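Local coordinates for protein BSU-2 beta-lactamase (Bacillus subtilis, PDB 6W5E) that probably hydrolyses beta-lactam antibiotics as a class D serine beta-lactamase, at residues A[118-122]-A[123-127]; A[130-133]-A[134-138]; A[252-255]-A[256-260]. All blocks are in the same frame, centred on the assembly; numbering follows the deposited sequence.

Contact 1 (A[118-122]-A[123-127]); sequences GSAMR and ESAIW
Ala-120 and Ala-125 touch methyl to methyl, CB to CB at 3.8 Å, across the Schellman motif that ends helix 117-122. This is the apolar pair that usually accompanies the motif. Its wide loop closes where Ala-125 N donates to Ala-120 O at 2.9 Å. The donor lies in the carbonyl plane on a lone pair, but the N-H...O angle is a bent 138°. Within this loop, Ser-124 N makes a weak bond to Met-121 O at 3.3 Å. Ser-124 has a positive phi of 55°, which turns the chain out of the helix. Ala-125 then serves as the N-cap residue of helix 126-136.

In the last helical turn, Glu-123 N bonds to Ser-119 O at 2.8 Å. The side chain of Glu-123 starts beside its own backbone N (chi1 -48°). This brings Glu-123 CG to 3.3 Å from Ser-119 O, the oxygen its backbone already uses. The chain bends again at chi2, and Glu-123 OE2 comes alongside the aliphatic part of Arg-122, 3.6 Å from Arg-122 CG. The carboxylate and guanidinium planes are perpendicular, and Arg-122 NE and Glu-123 OE2 remain 5.2 Å apart, so the charges attract at most from a distance.

Further out, Trp-111 joins the turn to the next helix: its NE1 bonds to Glu-123 O and its O accepts from Trp-127 NE1. The sequence Ser-Ala-Ile at 124-126 fits the second conserved motif of class D enzymes. In one of two deposited conformers, Ser-124 OG is hydrogen-bonded to Lys-214 NZ and to a malonate oxygen.

Contact 2 (A[130-133]-A[134-138]); sequences QALA and RDIGE
The guanidinium of Arg-134 lies back over the helix turn that holds Gln-130 and Ala-131. One face takes Gln-130 O, 3.6 Å from the guanidinium plane, and Ala-131 CA, 3.5 Å from it. Both sit toward the rim of the group. A water lying in the guanidinium plane accepts from Arg-134 NH1 at its edge, at 3.0 Å. The same water donates to Gln-130 OE1 at 3.2 Å, so it links the guanidinium to the side-chain amide. Arg-134 reaches this place because its CG starts beside the backbone N (chi1 -69°) and the chain bends once more at chi3. Asp-160 holds both flat groups from outside: its OD2 forms a salt bridge with NH1, and its O accepts from Gln-130 NE2.

Ala-131 O has two donors, Asp-135 N and a second water at 2.8 Å. That water also reaches Asp-135 OD1, but weakly. On the buried side, Leu-132 and Ile-136 cross obliquely, with Leu-132 CG 4.1 Å from Ile-136 CD1.

The last bond of the turn is nearly straight. Gly-137 N donates to Ala-133 O at 2.9 Å with an angle of 178°. Gly-137 has a phi of 89°. With its psi, any CB here would collide with the carbonyl oxygen of Ile-136, so glycine suits the position. It is also the N-cap of helix 138-147. Leu-132, Ala-133 and Ile-136 pack on Asn-82 of helix 81-88, Ala-133 and Ile-136 on Met-141 of helix 138-147, and Ala-131 and Asp-135 against Lys-99 of strand 98-99.

Contact 3 (A[252-255]-A[256-260]); sequences KNIT and VDILK
Ile-254 and Ile-258 lie side by side, one helix turn apart, with Ile-254 CG2 at 3.8 Å from Ile-258 CD1. Thr-255 adds a methyl contact: its CG2 is 3.9 Å from Leu-259 CD1, and the two side chains point the same way. In Ile-258 the CG1 branch starts beside the backbone N (chi1 -65°). Ile-258 CG1 therefore lies 3.3 Å from Ile-254 O, before its CD1 meets the other isoleucine. Leu-259 CG rests in like manner 3.3 Å from Thr-255 O. Val-256 sets its CG2 branch against Lys-252 O at 3.4 Å.

The backbone bonds are those of a regular alpha-helix. Val-256 N to Lys-252 O is 2.9 Å, and the three following residues repeat the pattern through Leu-259 N to Thr-255 O.

Two polar side chains have partners outside the segments. Thr-255 OG1 is hydrogen-bonded to Ala-251 O, one turn back, and to Thr-242 OG1 of strand 236-244. Lys-252 is fully extended, and its NZ donates to Gln-203 OE1.

The chemistry implies a helix packed partly on the sheet and partly on loops. Thr-255 and Leu-259 both press on Phe-240 of the sheet, while the isoleucines also meet the loop residues Val-39 and Phe-43. The buried hydroxyl of Thr-255 enters this apolar layer with its hydrogen-bonding needs met by two oxygens, one from the helix and one from the strand.

In the fold
The three contacts follow one another along the chain. Contacts 1 and 2 share helix 126-136: contact 1 lies where it begins and contact 2 at its far end, with centres about 15 Å apart. Contact 3 belongs to helix 248-261, which packs on the central antiparallel sheet. Its centre is about 22 Å from that of contact 1 and about 33 Å from that of contact 2, on the opposite side of the chain's centre. Contact 1 borders the probable active site. The malonate there, probably from the crystallisation liquor, comes within about 3 Å of the Ser-124 side chain (nearest atoms). Strand 209-217 supplies Lys-214. Ser-76, three residues before carboxylated Lys-79, bonds weakly to Ser-124 OG.

Contact 1 (A[118-122]-A[123-127])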
ATOM      1  N   GLY A 118       9.065  10.696  -1.861  1.00 10.07           N
ATOM      2  CA  GLY A 118       8.844  10.176  -0.520  1.00 10.35           C
ATOM      3  C   GLY A 118       7.813  10.949   0.281  1.00 10.78           C
ATOM      4  O   GLY A 118       6.984  10.351   0.971  1.00 11.63           O
ATOM      5  N   SER A 119       7.846  12.282   0.222  1.00 10.62           N
ATOM      6  CA  SER A 119       6.864  13.028   0.999  1.00 10.69           C
ATOM      7  C   SER A 119       5.474  12.827   0.433  1.00 10.65           C
ATOM      8  O   SER A 119       4.495  12.778   1.184  1.00 11.59           O
ATOM      9  CB  SER A 119       7.218  14.513   1.078  1.00 11.95           C
ATOM     10  OG  SER A 119       7.021  15.151  -0.170  1.00 13.05           O
ATOM     11  N   ALA A 120       5.373  12.696  -0.891  1.00 10.82           N
ATOM     12  CA  ALA A 120       4.074  12.475  -1.507  1.00 11.41           C
ATOM     13  C   ALA A 120       3.530  11.100  -1.172  1.00 11.64           C
ATOM     14  O   ALA A 120       2.313  10.915  -1.140  1.00 14.70           O
ATOM     15  CB  ALA A 120       4.137  12.705  -3.010  1.00 12.31           C
ATOM     16  N   MET A 121       4.400  10.127  -0.904  1.00 11.46           N
ATOM     17  CA  MET A 121       3.911   8.868  -0.364  0.56 12.20           C
ATOM     18  C   MET A 121       3.421   9.047   1.071  1.00 12.96           C
ATOM     19  O   MET A 121       2.312   8.615   1.406  1.00 14.56           O
ATOM     20  CB  MET A 121       4.976   7.780  -0.436  0.56 13.03           C
ATOM     21  CG  MET A 121       4.422   6.452   0.050  0.56 12.42           C
ATOM     22  SD  MET A 121       5.507   5.052  -0.216  0.56 12.47           S
ATOM     23  CE  MET A 121       5.347   4.827  -1.988  0.56 15.67           C
ATOM     24  N   ARG A 122       4.228   9.699   1.915  1.00 13.72           N
ATOM     25  CA  ARG A 122       3.882   9.878   3.325  1.00 14.00           C
ATOM     26  C   ARG A 122       2.595  10.672   3.495  1.00 13.95           C
ATOM     27  O   ARG A 122       1.765  10.344   4.352  1.00 14.92           O
ATOM     28  CB  ARG A 122       5.045  10.563   4.047  1.00 15.12           C
ATOM     29  CG  ARG A 122       4.817  10.800   5.533  1.00 16.14           C
ATOM     30  CD  ARG A 122       6.078  11.324   6.204  1.00 16.08           C
ATOM     31  NE  ARG A 122       7.132  10.314   6.199  1.00 16.08           N
ATOM     32  CZ  ARG A 122       8.421  10.576   6.383  1.00 15.75           C
ATOM     33  NH1 ARG A 122       8.820  11.825   6.585  1.00 18.04           N
ATOM     34  NH2 ARG A 122       9.308   9.593   6.354  1.00 15.32           N
ATOM     35  N   GLU A 123       2.406  11.725   2.695  1.00 13.85           N
ATOM     36  CA  GLU A 123       1.244  12.598   2.812  1.00 14.82           C
ATOM     37  C   GLU A 123       0.156  12.248   1.809  1.00 15.15           C
ATOM     38  O   GLU A 123      -0.878  12.918   1.771  1.00 17.16           O
ATOM     39  CB  GLU A 123       1.645  14.070   2.630  1.00 14.84           C
ATOM     40  CG  GLU A 123       2.871  14.548   3.429  1.00 15.77           C
ATOM     41  CD  GLU A 123       2.743  14.357   4.933  1.00 19.02           C
ATOM     42  OE1 GLU A 123       1.606  14.285   5.450  1.00 22.28           O
ATOM     43  OE2 GLU A 123       3.799  14.303   5.604  1.00 19.90           O
ATOM     44  N   SER A 124       0.382  11.230   0.978  1.00 14.05           N
ATOM     45  CA  SER A 124      -0.563  10.827  -0.062  0.71 14.01           C
ATOM     46  C   SER A 124      -0.917  11.988  -0.989  1.00 15.02           C
ATOM     47  O   SER A 124      -2.081  12.209  -1.328  1.00 15.57           O
ATOM     48  CB  SER A 124      -1.806  10.157   0.519  0.71 16.01           C
ATOM     49  OG  SER A 124      -2.195   9.094  -0.317  0.71 16.02           O
ATOM     50  N   ALA A 125       0.106  12.736  -1.406  1.00 14.86           N
ATOM     51  CA  ALA A 125      -0.088  13.881  -2.301  1.00 13.85           C
ATOM     52  C   ALA A 125      -0.286  13.356  -3.721  1.00 14.05           C
ATOM     53  O   ALA A 125       0.669  13.137  -4.475  1.00 14.70           O
ATOM     54  CB  ALA A 125       1.080  14.855  -2.194  1.00 13.53           C
ATOM     55  N   ILE A 126      -1.559  13.169  -4.085  1.00 13.40           N
ATOM     56  CA  ILE A 126      -1.928  12.528  -5.349  1.00 15.09           C
ATOM     57  C   ILE A 126      -1.307  13.241  -6.550  1.00 14.52           C
ATOM     58  O   ILE A 126      -0.832  12.594  -7.491  1.00 12.93           O
ATOM     59  CB  ILE A 126      -3.462  12.444  -5.455  1.00 15.37           C
ATOM     60  CG1 ILE A 126      -4.017  11.533  -4.351  1.00 18.67           C
ATOM     61  CG2 ILE A 126      -3.885  11.954  -6.830  1.00 19.17           C
ATOM     62  CD1 ILE A 126      -5.543  11.450  -4.309  1.00 20.74           C
ATOM     63  N   TRP A 127      -1.295  14.580  -6.542  1.00 13.80           N
ATOM     64  CA  TRP A 127      -0.844  15.329  -7.716  1.00 12.88           C
ATOM     65  C   TRP A 127       0.585  14.972  -8.119  1.00 11.89           C
ATOM     66  O   TRP A 127       0.913  14.941  -9.313  1.00 12.61           O
ATOM     67  CB  TRP A 127      -0.990  16.835  -7.487  1.00 15.42           C
ATOM     68  CG  TRP A 127      -0.115  17.451  -6.418  1.00 13.74           C
ATOM     69  CD1 TRP A 127      -0.477  17.748  -5.137  1.00 14.65           C
ATOM     70  CD2 TRP A 127       1.241  17.897  -6.568  1.00 14.75           C
ATOM     71  NE1 TRP A 127       0.576  18.336  -4.470  1.00 15.15           N
ATOM     72  CE2 TRP A 127       1.641  18.443  -5.326  1.00 14.95           C
ATOM     73  CE3 TRP A 127       2.158  17.887  -7.628  1.00 13.57           C
ATOM     74  CZ2 TRP A 127       2.918  18.972  -5.116  1.00 15.34           C
ATOM     75  CZ3 TRP A 127       3.436  18.405  -7.414  1.00 13.04           C
ATOM     76  CH2 TRP A 127       3.797  18.948  -6.169  1.00 15.68           C
TER

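Contact 2 (A[130-133]-A[134-138])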
ATOM      1  N   GLN A 130       0.441  11.678  -9.942  1.00 11.30           N
ATOM      2  CA  GLN A 130      -0.159  11.855 -11.261  1.00 11.12           C
ATOM      3  C   GLN A 130       0.881  12.340 -12.268  1.00 11.45           C
ATOM      4  O   GLN A 130       0.937  11.845 -13.400  1.00 12.01           O
ATOM      5  CB  GLN A 130      -1.350  12.810 -11.171  1.00 12.57           C
ATOM      6  CG  GLN A 130      -2.543  12.188 -10.463  1.00 12.45           C
ATOM      7  CD  GLN A 130      -3.680  13.169 -10.260  1.00 15.15           C
ATOM      8  OE1 GLN A 130      -3.471  14.293  -9.803  1.00 18.75           O
ATOM      9  NE2 GLN A 130      -4.894  12.740 -10.582  1.00 15.73           N
ATOM     10  N   ALA A 131       1.736  13.290 -11.870  1.00 12.03           N
ATOM     11  CA  ALA A 131       2.823  13.713 -12.752  1.00 11.95           C
ATOM     12  C   ALA A 131       3.773  12.558 -13.056  1.00 11.06           C
ATOM     13  O   ALA A 131       4.203  12.380 -14.206  1.00 11.82           O
ATOM     14  CB  ALA A 131       3.571  14.882 -12.122  1.00 13.71           C
ATOM     15  N   LEU A 132       4.101  11.755 -12.042  1.00 11.37           N
ATOM     16  CA  LEU A 132       4.953  10.591 -12.262  1.00 12.04           C
ATOM     17  C   LEU A 132       4.314   9.617 -13.247  1.00 10.30           C
ATOM     18  O   LEU A 132       4.968   9.141 -14.178  1.00 11.27           O
ATOM     19  CB  LEU A 132       5.229   9.900 -10.931  1.00 11.30           C
ATOM     20  CG  LEU A 132       5.965   8.565 -11.014  1.00 12.08           C
ATOM     21  CD1 LEU A 132       7.261   8.689 -11.803  1.00 14.03           C
ATOM     22  CD2 LEU A 132       6.239   8.036  -9.608  1.00 13.92           C
ATOM     23  N   ALA A 133       3.032   9.298 -13.050  1.00 10.15           N
ATOM     24  CA  ALA A 133       2.356   8.368 -13.953  1.00 10.97           C
ATOM     25  C   ALA A 133       2.384   8.872 -15.392  1.00 10.75           C
ATOM     26  O   ALA A 133       2.606   8.089 -16.328  1.00 11.24           O
ATOM     27  CB  ALA A 133       0.914   8.157 -13.498  1.00 12.09           C
ATOM     28  N   ARG A 134       2.179  10.176 -15.590  1.00 11.22           N
ATOM     29  CA  ARG A 134       2.240  10.734 -16.936  1.00 11.22           C
ATOM     30  C   ARG A 134       3.613  10.525 -17.562  1.00 11.32           C
ATOM     31  O   ARG A 134       3.714  10.226 -18.758  1.00 12.91           O
ATOM     32  CB  ARG A 134       1.854  12.218 -16.914  1.00 11.81           C
ATOM     33  CG  ARG A 134       0.390  12.491 -16.596  1.00 14.16           C
ATOM     34  CD  ARG A 134      -0.003  13.929 -16.898  1.00 15.48           C
ATOM     35  NE  ARG A 134       0.616  14.895 -15.986  1.00 16.39           N
ATOM     36  CZ  ARG A 134       0.090  15.280 -14.827  1.00 17.60           C
ATOM     37  NH1 ARG A 134      -1.071  14.770 -14.426  1.00 18.85           N
ATOM     38  NH2 ARG A 134       0.723  16.174 -14.069  1.00 21.17           N
ATOM     39  N   ASP A 135       4.684  10.657 -16.768  1.00 11.08           N
ATOM     40  CA  ASP A 135       6.029  10.437 -17.296  1.00 10.88           C
ATOM     41  C   ASP A 135       6.284   8.959 -17.575  1.00 11.85           C
ATOM     42  O   ASP A 135       7.032   8.620 -18.503  1.00 11.99           O
ATOM     43  CB  ASP A 135       7.068  10.963 -16.309  1.00 11.34           C
ATOM     44  CG  ASP A 135       7.237  12.478 -16.364  1.00 13.42           C
ATOM     45  OD1 ASP A 135       6.854  13.111 -17.368  1.00 13.71           O
ATOM     46  OD2 ASP A 135       7.797  13.037 -15.401  1.00 17.26           O
ATOM     47  N   ILE A 136       5.684   8.060 -16.788  1.00 11.84           N
ATOM     48  CA  ILE A 136       5.808   6.634 -17.084  1.00 11.05           C
ATOM     49  C   ILE A 136       5.131   6.321 -18.413  1.00 11.12           C
ATOM     50  O   ILE A 136       5.718   5.694 -19.306  1.00 11.29           O
ATOM     51  CB  ILE A 136       5.245   5.785 -15.927  1.00 12.58           C
ATOM     52  CG1 ILE A 136       6.139   5.921 -14.682  1.00 11.77           C
ATOM     53  CG2 ILE A 136       5.123   4.329 -16.351  1.00 12.97           C
ATOM     54  CD1 ILE A 136       5.531   5.302 -13.440  1.00 12.17           C
ATOM     55  N   GLY A 137       3.902   6.791 -18.578  1.00 11.51           N
ATOM     56  CA  GLY A 137       3.215   6.667 -19.856  1.00 12.61           C
ATOM     57  C   GLY A 137       2.430   5.376 -19.971  1.00 13.25           C
ATOM     58  O   GLY A 137       2.754   4.355 -19.366  1.00 11.67           O
ATOM     59  N   GLU A 138       1.375   5.436 -20.786  1.00 12.96           N
ATOM     60  CA  GLU A 138       0.416   4.340 -20.910  1.00 14.03           C
ATOM     61  C   GLU A 138       1.085   3.016 -21.254  1.00 13.31           C
ATOM     62  O   GLU A 138       0.847   1.998 -20.595  1.00 14.33           O
ATOM     63  CB  GLU A 138      -0.607   4.702 -21.992  1.00 20.16           C
ATOM     64  CG  GLU A 138      -1.651   3.639 -22.282  1.00 26.93           C
ATOM     65  CD  GLU A 138      -2.896   3.843 -21.457  1.00 35.25           C
ATOM     66  OE1 GLU A 138      -2.889   4.759 -20.604  1.00 38.35           O
ATOM     67  OE2 GLU A 138      -3.876   3.096 -21.662  1.00 37.84           O
TER
HETATM   68  O   HOH W   1      -2.359  16.217 -12.113  1.00 32.80           O
HETATM   69  O   HOH W   2       4.820  14.753 -15.614  1.00 24.97           O

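Contact 3 (A[252-255]-A[256-260])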
ATOM      1  N   LYS A 252      -6.089   1.731   8.869  1.00 10.90           N
ATOM      2  CA  LYS A 252      -4.804   1.748   9.558  1.00 11.12           C
ATOM      3  C   LYS A 252      -4.987   1.532  11.053  1.00 11.51           C
ATOM      4  O   LYS A 252      -4.234   0.773  11.670  1.00 12.86           O
ATOM      5  CB  LYS A 252      -4.086   3.072   9.293  1.00 11.88           C
ATOM      6  CG  LYS A 252      -2.701   3.162   9.932  1.00 14.88           C
ATOM      7  CD  LYS A 252      -2.048   4.505   9.657  1.00 17.76           C
ATOM      8  CE  LYS A 252      -0.684   4.575  10.314  1.00 21.22           C
ATOM      9  NZ  LYS A 252      -0.002   5.887  10.084  1.00 25.90           N
ATOM     10  N   ASN A 253      -5.984   2.189  11.652  1.00 12.79           N
ATOM     11  CA  ASN A 253      -6.209   2.022  13.085  1.00 12.97           C
ATOM     12  C   ASN A 253      -6.567   0.580  13.426  1.00 12.09           C
ATOM     13  O   ASN A 253      -6.130   0.049  14.453  1.00 13.46           O
ATOM     14  CB  ASN A 253      -7.296   2.983  13.569  1.00 14.70           C
ATOM     15  CG  ASN A 253      -6.845   4.426  13.550  1.00 18.25           C
ATOM     16  OD1 ASN A 253      -5.651   4.710  13.460  1.00 19.41           O
ATOM     17  ND2 ASN A 253      -7.800   5.349  13.647  1.00 19.78           N
ATOM     18  N   ILE A 254      -7.365  -0.071  12.573  1.00 12.76           N
ATOM     19  CA  ILE A 254      -7.687  -1.481  12.783  1.00 12.61           C
ATOM     20  C   ILE A 254      -6.419  -2.319  12.727  1.00 12.05           C
ATOM     21  O   ILE A 254      -6.179  -3.183  13.582  1.00 12.86           O
ATOM     22  CB  ILE A 254      -8.723  -1.953  11.744  1.00 12.72           C
ATOM     23  CG1 ILE A 254     -10.126  -1.441  12.098  1.00 14.70           C
ATOM     24  CG2 ILE A 254      -8.702  -3.473  11.628  1.00 13.85           C
ATOM     25  CD1 ILE A 254     -11.132  -1.667  11.004  1.00 16.55           C
ATOM     26  N   THR A 255      -5.587  -2.076  11.714  1.00 12.30           N
ATOM     27  CA  THR A 255      -4.367  -2.855  11.547  1.00 11.04           C
ATOM     28  C   THR A 255      -3.462  -2.697  12.754  1.00 11.35           C
ATOM     29  O   THR A 255      -2.947  -3.678  13.296  1.00 11.97           O
ATOM     30  CB  THR A 255      -3.627  -2.395  10.291  1.00 11.45           C
ATOM     31  OG1 THR A 255      -4.493  -2.467   9.151  1.00 12.05           O
ATOM     32  CG2 THR A 255      -2.410  -3.269  10.049  1.00 11.82           C
ATOM     33  N   VAL A 256      -3.242  -1.453  13.182  1.00 11.74           N
ATOM     34  CA  VAL A 256      -2.375  -1.207  14.331  1.00 12.72           C
ATOM     35  C   VAL A 256      -2.919  -1.894  15.578  1.00 13.08           C
ATOM     36  O   VAL A 256      -2.157  -2.495  16.346  1.00 14.52           O
ATOM     37  CB  VAL A 256      -2.156   0.306  14.518  1.00 14.28           C
ATOM     38  CG1 VAL A 256      -1.503   0.591  15.856  1.00 16.06           C
ATOM     39  CG2 VAL A 256      -1.299   0.847  13.364  1.00 14.47           C
ATOM     40  N   ASP A 257      -4.242  -1.830  15.793  1.00 13.17           N
ATOM     41  CA  ASP A 257      -4.818  -2.519  16.942  0.63 13.44           C
ATOM     42  C   ASP A 257      -4.523  -4.015  16.896  1.00 12.23           C
ATOM     43  O   ASP A 257      -4.146  -4.598  17.919  1.00 12.72           O
ATOM     44  CB  ASP A 257      -6.315  -2.236  17.054  0.63 14.97           C
ATOM     45  CG  ASP A 257      -6.804  -2.272  18.492  0.63 18.08           C
ATOM     46  OD1 ASP A 257      -6.298  -1.489  19.322  0.63 23.08           O
ATOM     47  OD2 ASP A 257      -7.700  -3.084  18.794  0.63 21.34           O
ATOM     48  N   ILE A 258      -4.669  -4.650  15.729  1.00 11.32           N
ATOM     49  CA  ILE A 258      -4.399  -6.080  15.607  1.00 11.21           C
ATOM     50  C   ILE A 258      -2.931  -6.371  15.866  1.00 11.93           C
ATOM     51  O   ILE A 258      -2.587  -7.305  16.601  1.00 12.05           O
ATOM     52  CB  ILE A 258      -4.843  -6.595  14.226  1.00 12.21           C
ATOM     53  CG1 ILE A 258      -6.365  -6.477  14.069  1.00 11.61           C
ATOM     54  CG2 ILE A 258      -4.373  -8.030  14.020  1.00 12.18           C
ATOM     55  CD1 ILE A 258      -6.841  -6.652  12.645  1.00 12.56           C
ATOM     56  N   LEU A 259      -2.040  -5.580  15.261  1.00 11.27           N
ATOM     57  CA  LEU A 259      -0.612  -5.850  15.405  1.00 10.78           C
ATOM     58  C   LEU A 259      -0.145  -5.652  16.841  1.00 12.72           C
ATOM     59  O   LEU A 259       0.791  -6.328  17.282  1.00 13.09           O
ATOM     60  CB  LEU A 259       0.201  -4.985  14.439  1.00 11.89           C
ATOM     61  CG  LEU A 259      -0.048  -5.212  12.946  1.00 13.17           C
ATOM     62  CD1 LEU A 259       0.805  -4.255  12.117  1.00 15.38           C
ATOM     63  CD2 LEU A 259       0.193  -6.662  12.521  1.00 16.46           C
ATOM     64  N   LYS A 260      -0.786  -4.743  17.581  1.00 12.75           N
ATOM     65  CA  LYS A 260      -0.495  -4.588  19.004  1.00 13.55           C
ATOM     66  C   LYS A 260      -1.054  -5.755  19.815  1.00 12.54           C
ATOM     67  O   LYS A 260      -0.355  -6.325  20.659  1.00 14.73           O
ATOM     68  CB  LYS A 260      -1.062  -3.264  19.510  1.00 15.22           C
ATOM     69  CG  LYS A 260      -0.256  -2.042  19.088  1.00 17.02           C
ATOM     70  CD  LYS A 260      -0.902  -0.760  19.593  1.00 20.15           C
ATOM     71  CE  LYS A 260       0.023   0.420  19.390  1.00 25.12           C
ATOM     72  NZ  LYS A 260      -0.607   1.703  19.803  1.00 28.25           N
TER